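Local atomic coordinates of genome polyprotein (PDB entry 6QWT), a protein that acts as the RNA-dependent RNA polymerase (3Dpol) part of a picornaviral polyprotein, probably copying the viral RNA genome. Residues Phe152-Lys158 and Thr172-Ala178; Gly9-Val15 and Val281-Trp286; Ile275-His280 and Met289-Pro294. All blocks are in the same frame, centred on the assembly; numbering follows the deposited sequence.

Contact 1 (Phe152-Lys158 and Thr172-Ala178)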
loop_
_atom_site.group_PDB
_atom_site.type_symbol
_atom_site.label_atom_id
_atom_site.label_comp_id
_atom_site.label_asym_id
_atom_site.label_seq_id
_atom_site.Cartn_x
_atom_site.Cartn_y
_atom_site.Cartn_z
ATOM N N PHE A 152 2.125 -17.026 -10.770
ATOM C CA PHE A 152 3.206 -16.852 -9.807
ATOM C C PHE A 152 3.417 -15.373 -9.506
ATOM O O PHE A 152 3.464 -14.549 -10.426
ATOM C CB PHE A 152 4.517 -17.441 -10.339
ATOM C CG PHE A 152 4.589 -18.940 -10.280
ATOM C CD1 PHE A 152 4.994 -19.583 -9.122
ATOM C CD2 PHE A 152 4.275 -19.705 -11.392
ATOM C CE1 PHE A 152 5.071 -20.962 -9.068
ATOM C CE2 PHE A 152 4.352 -21.088 -11.343
ATOM C CZ PHE A 152 4.751 -21.714 -10.180
ATOM N N TYR A 153 3.558 -15.043 -8.224
ATOM C CA TYR A 153 4.125 -13.763 -7.825
ATOM C C TYR A 153 5.645 -13.865 -7.842
ATOM O O TYR A 153 6.212 -14.843 -7.343
ATOM C CB TYR A 153 3.650 -13.366 -6.423
ATOM C CG TYR A 153 2.202 -12.932 -6.333
ATOM C CD1 TYR A 153 1.847 -11.587 -6.415
ATOM C CD2 TYR A 153 1.188 -13.867 -6.154
ATOM C CE1 TYR A 153 0.515 -11.190 -6.328
ATOM C CE2 TYR A 153 -0.139 -13.481 -6.066
ATOM C CZ TYR A 153 -0.471 -12.144 -6.152
ATOM O OH TYR A 153 -1.794 -11.773 -6.065
ATOM N N THR A 154 6.307 -12.864 -8.419
ATOM C CA THR A 154 7.757 -12.748 -8.313
ATOM C C THR A 154 8.104 -11.995 -7.036
ATOM O O THR A 154 7.605 -10.889 -6.809
ATOM C CB THR A 154 8.351 -12.022 -9.521
ATOM O OG1 THR A 154 7.734 -10.737 -9.661
ATOM C CG2 THR A 154 8.127 -12.826 -10.787
ATOM N N THR A 155 8.958 -12.590 -6.208
ATOM C CA THR A 155 9.319 -12.036 -4.907
ATOM C C THR A 155 10.749 -11.511 -4.941
ATOM O O THR A 155 11.662 -12.214 -5.385
ATOM C CB THR A 155 9.178 -13.091 -3.805
ATOM O OG1 THR A 155 7.839 -13.600 -3.798
ATOM C CG2 THR A 155 9.499 -12.491 -2.444
ATOM N N PHE A 156 10.938 -10.283 -4.464
ATOM C CA PHE A 156 12.250 -9.663 -4.380
ATOM C C PHE A 156 12.416 -8.991 -3.024
ATOM O O PHE A 156 11.446 -8.748 -2.301
ATOM C CB PHE A 156 12.462 -8.621 -5.492
ATOM C CG PHE A 156 12.375 -9.185 -6.882
ATOM C CD1 PHE A 156 13.344 -10.059 -7.352
ATOM C CD2 PHE A 156 11.330 -8.834 -7.724
ATOM C CE1 PHE A 156 13.270 -10.576 -8.632
ATOM C CE2 PHE A 156 11.250 -9.349 -9.006
ATOM C CZ PHE A 156 12.221 -10.221 -9.460
ATOM N N LEU A 157 13.667 -8.702 -2.683
ATOM C CA LEU A 157 13.962 -7.825 -1.559
ATOM C C LEU A 157 13.773 -6.378 -1.997
ATOM O O LEU A 157 14.272 -5.963 -3.051
ATOM C CB LEU A 157 15.388 -8.062 -1.066
ATOM C CG LEU A 157 15.703 -9.502 -0.664
ATOM C CD1 LEU A 157 17.180 -9.671 -0.336
ATOM C CD2 LEU A 157 14.835 -9.921 0.513
ATOM N N LYS A 158 13.031 -5.617 -1.203
ATOM C CA LYS A 158 12.664 -4.262 -1.601
ATOM C C LYS A 158 13.853 -3.330 -1.419
ATOM O O LYS A 158 14.311 -3.101 -0.294
ATOM C CB LYS A 158 11.459 -3.766 -0.808
ATOM C CG LYS A 158 10.917 -2.442 -1.339
ATOM C CD LYS A 158 9.691 -1.940 -0.586
ATOM C CE LYS A 158 8.710 -1.302 -1.567
ATOM N NZ LYS A 158 7.328 -1.787 -1.313
ATOM N N THR A 172 14.848 -6.086 5.959
ATOM C CA THR A 172 14.437 -5.497 4.695
ATOM C C THR A 172 13.151 -6.159 4.221
ATOM O O THR A 172 12.968 -7.370 4.379
ATOM C CB THR A 172 15.540 -5.634 3.646
ATOM O OG1 THR A 172 15.419 -6.892 2.974
ATOM C CG2 THR A 172 16.890 -5.553 4.325
ATOM N N ARG A 173 12.256 -5.352 3.660
ATOM C CA ARG A 173 10.932 -5.823 3.295
ATOM C C ARG A 173 10.969 -6.554 1.957
ATOM O O ARG A 173 11.958 -6.524 1.218
ATOM C CB ARG A 173 9.943 -4.656 3.240
ATOM C CG ARG A 173 9.883 -3.835 4.519
ATOM C CD ARG A 173 8.678 -2.911 4.526
ATOM N NE ARG A 173 8.880 -1.746 3.671
ATOM C CZ ARG A 173 7.895 -1.053 3.112
ATOM N NH1 ARG A 173 6.636 -1.410 3.319
ATOM N NH2 ARG A 173 8.169 -0.004 2.345
ATOM N N LEU A 174 9.866 -7.229 1.655
ATOM C CA LEU A 174 9.692 -7.921 0.389
ATOM C C LEU A 174 8.782 -7.109 -0.521
ATOM O O LEU A 174 7.852 -6.445 -0.054
ATOM C CB LEU A 174 9.100 -9.314 0.606
ATOM C CG LEU A 174 9.930 -10.274 1.453
ATOM C CD1 LEU A 174 9.048 -11.383 2.000
ATOM C CD2 LEU A 174 11.073 -10.847 0.633
ATOM N N ILE A 175 9.066 -7.151 -1.818
ATOM C CA ILE A 175 8.195 -6.581 -2.837
ATOM C C ILE A 175 7.846 -7.694 -3.812
ATOM O O ILE A 175 8.736 -8.383 -4.324
ATOM C CB ILE A 175 8.846 -5.378 -3.549
ATOM C CG1 ILE A 175 7.980 -4.905 -4.720
ATOM C CG2 ILE A 175 10.262 -5.701 -4.005
ATOM C CD1 ILE A 175 8.491 -3.640 -5.386
ATOM N N GLU A 176 6.549 -7.889 -4.043
ATOM C CA GLU A 176 6.061 -8.996 -4.851
ATOM C C GLU A 176 5.167 -8.450 -5.953
ATOM O O GLU A 176 4.296 -7.615 -5.693
ATOM C CB GLU A 176 5.307 -10.015 -3.987
ATOM C CG GLU A 176 5.937 -10.228 -2.610
ATOM C CD GLU A 176 5.596 -11.573 -1.993
ATOM O OE1 GLU A 176 5.014 -11.596 -0.887
ATOM O OE2 GLU A 176 5.913 -12.609 -2.614
ATOM N N ALA A 177 5.389 -8.918 -7.178
ATOM C CA ALA A 177 4.681 -8.424 -8.351
ATOM C C ALA A 177 3.924 -9.565 -9.016
ATOM O O ALA A 177 4.496 -10.629 -9.275
ATOM C CB ALA A 177 5.650 -7.780 -9.347
ATOM N N ALA A 178 2.643 -9.341 -9.285
ATOM C CA ALA A 178 1.836 -10.299 -10.020
ATOM C C ALA A 178 2.099 -10.166 -11.518
ATOM O O ALA A 178 2.524 -9.109 -11.992
ATOM C CB ALA A 178 0.355 -10.079 -9.718
HETATM O O HOH W 1 4.811 -12.445 -11.373
HETATM O O HOH W 2 13.298 -3.014 2.291
#
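Thr-154 and Ala-177 face each other as an antiparallel hydrogen-bonded pair, and Phe-156 with Ile-175 repeats the pattern two residues on. Ala-177 O is gripped twice: Thr-154 N reaches it at 3.0 Å, while Thr-154 OG1, set between its own backbone N and carbonyl carbon (chi1 56°), comes to the opposite face of the carbonyl plane at a longer 3.3 Å. A water adds a third donor to this oxygen and ties it to Phe-152 O. Between the two pairs, on the other side of the sheet, Thr-155 and Glu-176 lie side by side, and OG1 donates to OE2; the 2.5 Å separation is so short that its exact value is doubtful. At one end Tyr-153 CE1 packs 3.6 Å from Ala-178 CB. At the other, Lys-158 N bonds Arg-173 O at 2.8 Å in a nearly straight line (173°), and the lysine then runs alongside Arg-173 with CD over one face of the guanidinium, 3.8 Å from NH2. Further out, Glu-176 OE2 is also hydrogen-bonded to His-280 ND1 on the adjoining strand, which probably steadies the carboxylate. The guanidinium has its salt bridge with Glu-160, which probably eases the proximity of the two like charges. The example illustrates how an edge strand is zipped on by backbone bonds and then locked by side chains: strand 174-177 closes one side of a mixed five-stranded sheet, and by its sequence the region probably corresponds to motif F of the fingers, as in other picornaviral polymerases.

Contact 2 (Gly9-Val15 and Val281-Trp286)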
loop_
_atom_site.group_PDB
_atom_site.type_symbol
_atom_site.label_atom_id
_atom_site.label_comp_id
_atom_site.label_asym_id
_atom_site.label_seq_id
_atom_site.Cartn_x
_atom_site.Cartn_y
_atom_site.Cartn_z
ATOM N N GLY A 9 7.692 -23.354 -11.967
ATOM C CA GLY A 9 6.939 -22.964 -13.143
ATOM C C GLY A 9 7.781 -22.722 -14.379
ATOM O O GLY A 9 7.252 -22.357 -15.431
ATOM N N GLY A 10 9.092 -22.919 -14.266
ATOM C CA GLY A 10 9.990 -22.717 -15.376
ATOM C C GLY A 10 11.353 -22.239 -14.917
ATOM O O GLY A 10 11.777 -22.501 -13.786
ATOM N N PRO A 11 12.071 -21.536 -15.788
ATOM C CA PRO A 11 13.373 -20.982 -15.403
ATOM C C PRO A 11 13.212 -19.961 -14.291
ATOM O O PRO A 11 12.302 -19.119 -14.341
ATOM C CB PRO A 11 13.883 -20.327 -16.697
ATOM C CG PRO A 11 13.073 -20.948 -17.797
ATOM C CD PRO A 11 11.732 -21.228 -17.190
ATOM N N PRO A 12 14.061 -20.006 -13.270
ATOM C CA PRO A 12 13.910 -19.089 -12.139
ATOM C C PRO A 12 14.407 -17.698 -12.486
ATOM O O PRO A 12 15.337 -17.540 -13.294
ATOM C CB PRO A 12 14.775 -19.737 -11.048
ATOM C CG PRO A 12 15.822 -20.477 -11.801
ATOM C CD PRO A 12 15.167 -20.960 -13.071
ATOM N N PRO A 13 13.805 -16.663 -11.909
ATOM C CA PRO A 13 14.323 -15.303 -12.080
ATOM C C PRO A 13 15.461 -15.022 -11.104
ATOM O O PRO A 13 15.761 -15.810 -10.207
ATOM C CB PRO A 13 13.105 -14.425 -11.777
ATOM C CG PRO A 13 12.319 -15.230 -10.798
ATOM C CD PRO A 13 12.536 -16.682 -11.159
ATOM N N HIS A 14 16.097 -13.870 -11.298
ATOM C CA HIS A 14 17.229 -13.457 -10.479
ATOM C C HIS A 14 16.806 -12.386 -9.480
ATOM O O HIS A 14 16.099 -11.437 -9.833
ATOM C CB HIS A 14 18.372 -12.929 -11.349
ATOM C CG HIS A 14 19.495 -12.329 -10.563
ATOM N ND1 HIS A 14 20.250 -13.058 -9.668
ATOM C CD2 HIS A 14 19.989 -11.068 -10.532
ATOM C CE1 HIS A 14 21.160 -12.273 -9.120
ATOM N NE2 HIS A 14 21.025 -11.060 -9.629
ATOM N N VAL A 15 17.249 -12.542 -8.235
ATOM C CA VAL A 15 16.984 -11.572 -7.176
ATOM C C VAL A 15 18.135 -10.569 -7.165
ATOM O O VAL A 15 19.274 -10.957 -6.851
ATOM C CB VAL A 15 16.834 -12.256 -5.811
ATOM C CG1 VAL A 15 16.597 -11.223 -4.719
ATOM C CG2 VAL A 15 15.703 -13.277 -5.845
ATOM N N VAL A 281 7.699 -17.106 -6.331
ATOM C CA VAL A 281 9.035 -17.525 -6.739
ATOM C C VAL A 281 10.031 -16.465 -6.280
ATOM O O VAL A 281 9.948 -15.303 -6.693
ATOM C CB VAL A 281 9.146 -17.774 -8.256
ATOM C CG1 VAL A 281 8.686 -16.565 -9.077
ATOM C CG2 VAL A 281 10.562 -18.194 -8.619
ATOM N N PHE A 282 10.950 -16.858 -5.404
ATOM C CA PHE A 282 11.992 -15.981 -4.876
ATOM C C PHE A 282 13.329 -16.556 -5.328
ATOM O O PHE A 282 13.883 -17.445 -4.673
ATOM C CB PHE A 282 11.898 -15.886 -3.355
ATOM C CG PHE A 282 12.981 -15.055 -2.723
ATOM C CD1 PHE A 282 12.955 -13.672 -2.813
ATOM C CD2 PHE A 282 14.013 -15.656 -2.023
ATOM C CE1 PHE A 282 13.944 -12.905 -2.223
ATOM C CE2 PHE A 282 15.005 -14.895 -1.432
ATOM C CZ PHE A 282 14.971 -13.519 -1.532
ATOM N N GLY A 283 13.846 -16.058 -6.445
ATOM C CA GLY A 283 15.034 -16.672 -7.014
ATOM C C GLY A 283 14.656 -18.045 -7.543
ATOM O O GLY A 283 13.759 -18.187 -8.385
ATOM N N ASP A 284 15.333 -19.081 -7.047
ATOM C CA ASP A 284 15.000 -20.465 -7.360
ATOM C C ASP A 284 14.205 -21.131 -6.239
ATOM O O ASP A 284 14.103 -22.363 -6.197
ATOM C CB ASP A 284 16.273 -21.264 -7.664
ATOM C CG ASP A 284 15.985 -22.623 -8.295
ATOM O OD1 ASP A 284 15.222 -22.680 -9.283
ATOM O OD2 ASP A 284 16.521 -23.634 -7.794
ATOM N N GLN A 285 13.644 -20.338 -5.327
ATOM C CA GLN A 285 12.810 -20.849 -4.244
ATOM C C GLN A 285 11.349 -20.730 -4.663
ATOM O O GLN A 285 10.811 -19.622 -4.770
ATOM C CB GLN A 285 13.076 -20.095 -2.944
ATOM C CG GLN A 285 14.520 -20.151 -2.478
ATOM C CD GLN A 285 14.997 -21.568 -2.218
ATOM O OE1 GLN A 285 14.509 -22.245 -1.313
ATOM N NE2 GLN A 285 15.959 -22.022 -3.013
ATOM N N TRP A 286 10.714 -21.871 -4.905
ATOM C CA TRP A 286 9.311 -21.936 -5.292
ATOM C C TRP A 286 8.490 -22.412 -4.102
ATOM O O TRP A 286 8.805 -23.444 -3.499
ATOM C CB TRP A 286 9.118 -22.875 -6.481
ATOM C CG TRP A 286 10.029 -22.574 -7.629
ATOM C CD1 TRP A 286 11.341 -22.937 -7.755
ATOM C CD2 TRP A 286 9.700 -21.841 -8.816
ATOM N NE1 TRP A 286 11.846 -22.477 -8.948
ATOM C CE2 TRP A 286 10.859 -21.802 -9.617
ATOM C CE3 TRP A 286 8.539 -21.215 -9.278
ATOM C CZ2 TRP A 286 10.889 -21.161 -10.855
ATOM C CZ3 TRP A 286 8.571 -20.581 -10.510
ATOM C CH2 TRP A 286 9.739 -20.558 -11.283
#
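Val-281 opens the contact by setting CG2 against Pro-13 CD, 3.6 Å away, the methyl meeting the carbon that in a proline replaces the amide hydrogen. The same methyl also lies over one face of the Trp-286 indole, so a single branch serves both the loop and the hairpin. At Phe-282 the ring, its CG anti to the backbone N (chi1 177°), turns a face to Val-15. Methyl CG2 stands over it in a CH-pi contact, 4.2 Å from the ring centroid and 18° off the normal, while CG1 touches CE1. Gly-283 follows as the second residue of a type II' beta turn, a place where its positive phi favours glycine. Its backbone N packs against Val-15 CG2, its CA makes a CA-H...O contact of 3.4 Å with Pro-13 O, and its carbonyl O is met by Pro-12 CB at 3.2 Å and by Pro-13 CD. Asp-284 runs beside the Pro-12 ring, with OD1 3.4 Å from CG; that oxygen, lying in the plane of the indole at its edge, also takes a weak hydrogen bond from Trp-286 NE1. Trp-286 ends the series. Gly-9 N sits over the face opposite Val-281, 3.3 Å from CZ3, and Gly-10 O and Pro-12 CA approach CZ2 obliquely. Outside the contact, Pro-11 O accepts a hydrogen bond from Tyr-112 OH. Three successive prolines offer no backbone N-H, and the remaining N-H groups of the loop make no hydrogen bond to 281-286; the loop meets the hairpin tip through methyl, ring and CH...O contacts, an attachment that depends on matching shapes more than on paired polar groups.

Contact 3 (Ile275-His280 and Met289-Pro294)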
loop_
_atom_site.group_PDB
_atom_site.type_symbol
_atom_site.label_atom_id
_atom_site.label_comp_id
_atom_site.label_asym_id
_atom_site.label_seq_id
_atom_site.Cartn_x
_atom_site.Cartn_y
_atom_site.Cartn_z
ATOM N N ILE A 275 -5.248 -15.290 -4.115
ATOM C CA ILE A 275 -4.623 -14.249 -3.317
ATOM C C ILE A 275 -4.198 -14.766 -1.948
ATOM O O ILE A 275 -3.080 -14.497 -1.507
ATOM C CB ILE A 275 -5.573 -13.039 -3.191
ATOM C CG1 ILE A 275 -5.550 -12.217 -4.478
ATOM C CG2 ILE A 275 -5.191 -12.167 -2.005
ATOM C CD1 ILE A 275 -6.668 -11.215 -4.572
ATOM N N TYR A 276 -5.063 -15.519 -1.261
ATOM C CA TYR A 276 -4.704 -16.023 0.062
ATOM C C TYR A 276 -4.069 -17.409 0.030
ATOM O O TYR A 276 -3.520 -17.842 1.047
ATOM C CB TYR A 276 -5.923 -16.021 1.002
ATOM C CG TYR A 276 -7.077 -16.944 0.645
ATOM C CD1 TYR A 276 -8.259 -16.428 0.130
ATOM C CD2 TYR A 276 -7.007 -18.318 0.871
ATOM C CE1 TYR A 276 -9.328 -17.250 -0.178
ATOM C CE2 TYR A 276 -8.071 -19.151 0.560
ATOM C CZ TYR A 276 -9.231 -18.606 0.035
ATOM O OH TYR A 276 -10.302 -19.411 -0.279
ATOM N N LEU A 277 -4.131 -18.112 -1.104
ATOM C CA LEU A 277 -3.395 -19.362 -1.327
ATOM C C LEU A 277 -2.578 -19.145 -2.598
ATOM O O LEU A 277 -2.920 -19.649 -3.671
ATOM C CB LEU A 277 -4.340 -20.564 -1.442
ATOM C CG LEU A 277 -3.690 -21.951 -1.418
ATOM C CD1 LEU A 277 -2.879 -22.141 -0.144
ATOM C CD2 LEU A 277 -4.742 -23.042 -1.551
ATOM N N SER A 278 -1.492 -18.389 -2.470
ATOM C CA SER A 278 -0.784 -17.820 -3.606
ATOM C C SER A 278 0.529 -18.549 -3.865
ATOM O O SER A 278 1.151 -19.094 -2.950
ATOM C CB SER A 278 -0.503 -16.334 -3.365
ATOM O OG SER A 278 0.247 -16.159 -2.175
ATOM N N LYS A 279 0.951 -18.537 -5.128
ATOM C CA LYS A 279 2.218 -19.120 -5.547
ATOM C C LYS A 279 3.263 -18.023 -5.706
ATOM O O LYS A 279 2.978 -16.955 -6.254
ATOM C CB LYS A 279 2.062 -19.886 -6.863
ATOM C CG LYS A 279 1.110 -21.064 -6.773
ATOM C CD LYS A 279 0.536 -21.427 -8.128
ATOM C CE LYS A 279 1.584 -22.070 -9.004
ATOM N NZ LYS A 279 1.041 -22.478 -10.328
ATOM N N HIS A 280 4.476 -18.298 -5.229
ATOM C CA HIS A 280 5.554 -17.323 -5.236
ATOM C C HIS A 280 6.829 -17.950 -5.781
ATOM O O HIS A 280 7.024 -19.165 -5.703
ATOM C CB HIS A 280 5.828 -16.777 -3.828
ATOM C CG HIS A 280 4.647 -16.120 -3.185
ATOM N ND1 HIS A 280 4.593 -14.765 -2.937
ATOM C CD2 HIS A 280 3.480 -16.632 -2.723
ATOM C CE1 HIS A 280 3.444 -14.471 -2.356
ATOM N NE2 HIS A 280 2.749 -15.585 -2.218
ATOM N N MET A 289 2.145 -19.649 -0.354
ATOM C CA MET A 289 1.797 -19.023 0.912
ATOM C C MET A 289 0.313 -19.236 1.177
ATOM O O MET A 289 -0.531 -18.829 0.372
ATOM C CB MET A 289 2.137 -17.532 0.901
ATOM C CG MET A 289 3.603 -17.229 1.173
ATOM S SD MET A 289 4.112 -17.709 2.843
ATOM C CE MET A 289 5.898 -17.695 2.697
ATOM N N LYS A 290 -0.001 -19.888 2.292
ATOM C CA LYS A 290 -1.375 -20.044 2.757
ATOM C C LYS A 290 -1.619 -18.972 3.812
ATOM O O LYS A 290 -1.017 -19.007 4.891
ATOM C CB LYS A 290 -1.610 -21.446 3.314
ATOM C CG LYS A 290 -3.028 -21.703 3.799
ATOM C CD LYS A 290 -3.199 -23.157 4.222
ATOM C CE LYS A 290 -4.561 -23.401 4.849
ATOM N NZ LYS A 290 -4.692 -22.750 6.182
ATOM N N GLY A 291 -2.489 -18.016 3.497
ATOM C CA GLY A 291 -2.662 -16.837 4.318
ATOM C C GLY A 291 -1.804 -15.676 3.838
ATOM O O GLY A 291 -0.902 -15.822 3.011
ATOM N N GLY A 292 -2.100 -14.489 4.371
ATOM C CA GLY A 292 -1.425 -13.273 3.942
ATOM C C GLY A 292 -1.791 -12.896 2.513
ATOM O O GLY A 292 -2.642 -13.508 1.875
ATOM N N ASN A 293 -1.120 -11.857 2.004
ATOM C CA ASN A 293 -1.314 -11.372 0.632
ATOM C C ASN A 293 0.020 -10.790 0.195
ATOM O O ASN A 293 0.666 -10.100 1.000
ATOM C CB ASN A 293 -2.431 -10.307 0.569
ATOM C CG ASN A 293 -2.817 -9.880 -0.872
ATOM O OD1 ASN A 293 -2.201 -10.278 -1.847
ATOM N ND2 ASN A 293 -3.860 -9.068 -0.983
ATOM N N PRO A 294 0.491 -11.091 -1.021
ATOM C CA PRO A 294 1.618 -10.338 -1.579
ATOM C C PRO A 294 1.434 -8.836 -1.440
ATOM O O PRO A 294 0.375 -8.289 -1.755
ATOM C CB PRO A 294 1.617 -10.760 -3.048
ATOM C CG PRO A 294 1.138 -12.169 -3.012
ATOM C CD PRO A 294 0.150 -12.251 -1.876
HETATM O O HOH W 3 -1.140 -15.475 0.273
#
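His-280, whose CG stands beside the backbone N (chi1 -58°), swings its imidazole across Met-289 and Pro-294, while Ser-278 holds OG between its N and carbonyl carbon (chi1 58°), within 2.6 Å of His-280 NE2. Either group could donate in that bond; on the other ring nitrogen, ND1, the histidine is held by Glu-176, so both ends probably fix its rotation. Pro-294 CG comes obliquely to His-280 CE1 at 3.3 Å, and Met-289 CB packs against its NE2. The backbones pair as well: Ser-278 and Met-289 exchange two hydrogen bonds, and Gly-291 N donates to Tyr-276 O at 2.7 Å, nearly along the C=O axis, just where helix 267-276 gives way to strand. On the other side of the sheet Leu-277 CD1 lies 3.7 Å from Lys-290 CB. Ile-275 CG2 presses on the amide of Asn-293, 3.5 Å from CG. One water links Ser-278 OG, Ile-275 O and Gly-291 O. Acceptors near it outnumber its protons, so these bonds are probably not all made at once; the network still probably steadies Gly-291 to Pro-294, which leads into what the sequence marks as polymerase motif B.

In the fold
Contacts 1 and 3 lie in series along the chain, with centres about 12 Å apart, whereas contact 2 starts near the N-terminus, encloses contact 1 and alternates with contact 3. All three meet on one mixed sheet, ordered 2-5, 285-290, 277-282, 152-157, 174-177. Contact 1 joins its last two strands; contacts 2 and 3 take the tip and base of hairpin 277-282/285-290, about 16 Å apart between centres. Strand 277-282 bonds to 152-157, so the probable motif F strands and the segment before the probable motif B share one sheet. In picornaviral polymerases the processed N-terminus helps set up the active site; here the N-terminal chain adds edge strand 2-5, which is compatible with such a role.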